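Long-range contact in thymine dioxygenase (Neurospora crassa, PDB 5C3Q), which probably hydroxylates the methyl group of thymine as a 2-oxoglutarate- and iron-dependent dioxygenase of fungi: residues I18-F23 and I48-I53. Numbering follows the deposited sequence.
Sequences IDFSKF and IYLKNI
D19 and N52 meet where two neighbouring strands run out, the plane of the carboxylate turned 69° against that of the amide. N52 ND2 gives D19 OD2 a weak hydrogen bond of 3.1 Å, bent to 145° at the hydrogen. The other oxygen serves its own chain: with CG swung away from the backbone N, D19 OD1 accepts from S21 OG at 2.6 Å, on the syn side but 27° out of the carboxylate plane, and weakly from the S21 amide, a capping bond just ahead of the turn into helix 21-25. On the same side of the sheet, K51 lays its CG against D19 CA at 3.6 Å. The strands are parallel, I18 beside L50 and D19 beside K51, joined by a right-handed beta-alpha-beta crossover through helix 28-44, near one end of the large sheet of the double-stranded beta-helix fold. I18 N bonds to Y49 O, K51 N to I18 O, and F20 N to K51 O at 2.9 Å. On the other face of the sheet, that of I18 and L50, L50 CD2 lies against I18 CB at 3.9 Å and close to the F20 ring, while L50 CD1 comes obliquely to F20 CD1, 3.9 Å away. I53 CG2 touches F20 CB, and both residues rest on L161 of helix 147-173.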
loop_
_atom_site.group_PDB
_atom_site.type_symbol
_atom_site.label_atom_id
_atom_site.label_comp_id
_atom_site.label_asym_id
_atom_site.label_seq_id
_atom_site.Cartn_x
_atom_site.Cartn_y
_atom_site.Cartn_z
ATOM N N ILE A 18 0.763 7.231 15.847
ATOM C CA ILE A 18 -0.519 7.703 16.361
ATOM C C ILE A 18 -1.333 6.527 16.890
ATOM O O ILE A 18 -1.418 5.478 16.249
ATOM C CB ILE A 18 -1.298 8.479 15.271
ATOM C CG1 ILE A 18 -0.532 9.755 14.906
ATOM C CG2 ILE A 18 -2.697 8.842 15.756
ATOM C CD1 ILE A 18 -0.942 10.397 13.605
ATOM N N ASP A 19 -1.901 6.707 18.080
ATOM C CA ASP A 19 -2.743 5.700 18.705
ATOM C C ASP A 19 -4.160 5.869 18.169
ATOM O O ASP A 19 -4.885 6.767 18.590
ATOM C CB ASP A 19 -2.715 5.863 20.230
ATOM C CG ASP A 19 -3.587 4.855 20.949
ATOM O OD1 ASP A 19 -4.517 4.293 20.331
ATOM O OD2 ASP A 19 -3.346 4.626 22.150
ATOM N N PHE A 20 -4.556 4.997 17.248
ATOM C CA PHE A 20 -5.828 5.165 16.546
ATOM C C PHE A 20 -7.046 5.000 17.458
ATOM O O PHE A 20 -8.098 5.586 17.198
ATOM C CB PHE A 20 -5.922 4.207 15.356
ATOM C CG PHE A 20 -6.974 4.594 14.354
ATOM C CD1 PHE A 20 -6.876 5.790 13.661
ATOM C CD2 PHE A 20 -8.055 3.765 14.102
ATOM C CE1 PHE A 20 -7.840 6.156 12.733
ATOM C CE2 PHE A 20 -9.022 4.127 13.177
ATOM C CZ PHE A 20 -8.913 5.320 12.491
ATOM N N SER A 21 -6.901 4.220 18.529
ATOM C CA SER A 21 -7.993 4.014 19.478
ATOM C C SER A 21 -8.444 5.340 20.103
ATOM O O SER A 21 -9.598 5.485 20.496
ATOM C CB SER A 21 -7.590 3.013 20.571
ATOM O OG SER A 21 -6.715 3.596 21.521
ATOM N N LYS A 22 -7.533 6.306 20.180
ATOM C CA LYS A 22 -7.864 7.631 20.706
ATOM C C LYS A 22 -8.766 8.447 19.763
ATOM O O LYS A 22 -9.523 9.300 20.227
ATOM C CB LYS A 22 -6.585 8.390 21.073
ATOM C CG LYS A 22 -5.836 7.716 22.219
ATOM C CD LYS A 22 -4.583 8.463 22.646
ATOM C CE LYS A 22 -4.061 7.909 23.967
ATOM N NZ LYS A 22 -2.843 8.614 24.451
ATOM N N PHE A 23 -8.702 8.186 18.456
ATOM C CA PHE A 23 -9.675 8.774 17.523
ATOM C C PHE A 23 -11.034 8.078 17.648
ATOM O O PHE A 23 -12.075 8.731 17.634
ATOM C CB PHE A 23 -9.199 8.708 16.068
ATOM C CG PHE A 23 -10.243 9.154 15.076
ATOM C CD1 PHE A 23 -10.579 10.495 14.960
ATOM C CD2 PHE A 23 -10.916 8.229 14.285
ATOM C CE1 PHE A 23 -11.555 10.912 14.065
ATOM C CE2 PHE A 23 -11.888 8.637 13.382
ATOM C CZ PHE A 23 -12.210 9.980 13.271
ATOM N N ILE A 48 2.011 7.838 7.910
ATOM C CA ILE A 48 1.895 7.739 9.371
ATOM C C ILE A 48 2.006 6.270 9.805
ATOM O O ILE A 48 1.872 5.361 8.978
ATOM C CB ILE A 48 0.567 8.338 9.892
ATOM C CG1 ILE A 48 -0.638 7.538 9.372
ATOM C CG2 ILE A 48 0.451 9.805 9.484
ATOM C CD1 ILE A 48 -1.971 7.995 9.930
ATOM N N TYR A 49 2.284 6.046 11.088
ATOM C CA TYR A 49 2.131 4.721 11.700
ATOM C C TYR A 49 0.937 4.803 12.637
ATOM O O TYR A 49 0.829 5.755 13.420
ATOM C CB TYR A 49 3.342 4.328 12.544
ATOM C CG TYR A 49 4.580 3.831 11.825
ATOM C CD1 TYR A 49 5.111 4.508 10.735
ATOM C CD2 TYR A 49 5.270 2.714 12.303
ATOM C CE1 TYR A 49 6.274 4.067 10.116
ATOM C CE2 TYR A 49 6.429 2.265 11.693
ATOM C CZ TYR A 49 6.930 2.943 10.604
ATOM O OH TYR A 49 8.085 2.496 9.998
ATOM N N LEU A 50 0.060 3.809 12.572
ATOM C CA LEU A 50 -1.038 3.686 13.518
ATOM C C LEU A 50 -0.829 2.484 14.416
ATOM O O LEU A 50 -0.470 1.409 13.942
ATOM C CB LEU A 50 -2.372 3.535 12.789
ATOM C CG LEU A 50 -2.840 4.721 11.950
ATOM C CD1 LEU A 50 -4.168 4.378 11.298
ATOM C CD2 LEU A 50 -2.959 5.985 12.793
ATOM N N LYS A 51 -1.059 2.679 15.711
ATOM C CA LYS A 51 -1.096 1.589 16.685
ATOM C C LYS A 51 -2.505 1.493 17.269
ATOM O O LYS A 51 -3.314 2.412 17.111
ATOM C CB LYS A 51 -0.055 1.800 17.797
ATOM C CG LYS A 51 -0.214 3.085 18.602
ATOM C CD LYS A 51 0.998 3.360 19.485
ATOM C CE LYS A 51 0.974 2.556 20.773
ATOM N NZ LYS A 51 2.224 2.773 21.559
ATOM N N ASN A 52 -2.788 0.373 17.929
ATOM C CA ASN A 52 -4.099 0.109 18.530
ATOM C C ASN A 52 -5.252 0.323 17.559
ATOM O O ASN A 52 -6.223 1.022 17.862
ATOM C CB ASN A 52 -4.289 0.946 19.797
ATOM C CG ASN A 52 -3.244 0.640 20.851
ATOM O OD1 ASN A 52 -2.692 -0.457 20.888
ATOM N ND2 ASN A 52 -2.957 1.610 21.703
ATOM N N ILE A 53 -5.122 -0.278 16.381
ATOM C CA ILE A 53 -6.197 -0.285 15.393
ATOM C C ILE A 53 -7.184 -1.400 15.754
ATOM O O ILE A 53 -6.840 -2.303 16.516
ATOM C CB ILE A 53 -5.665 -0.460 13.945
ATOM C CG1 ILE A 53 -4.751 -1.688 13.822
ATOM C CG2 ILE A 53 -4.914 0.792 13.507
ATOM C CD1 ILE A 53 -4.596 -2.201 12.407
#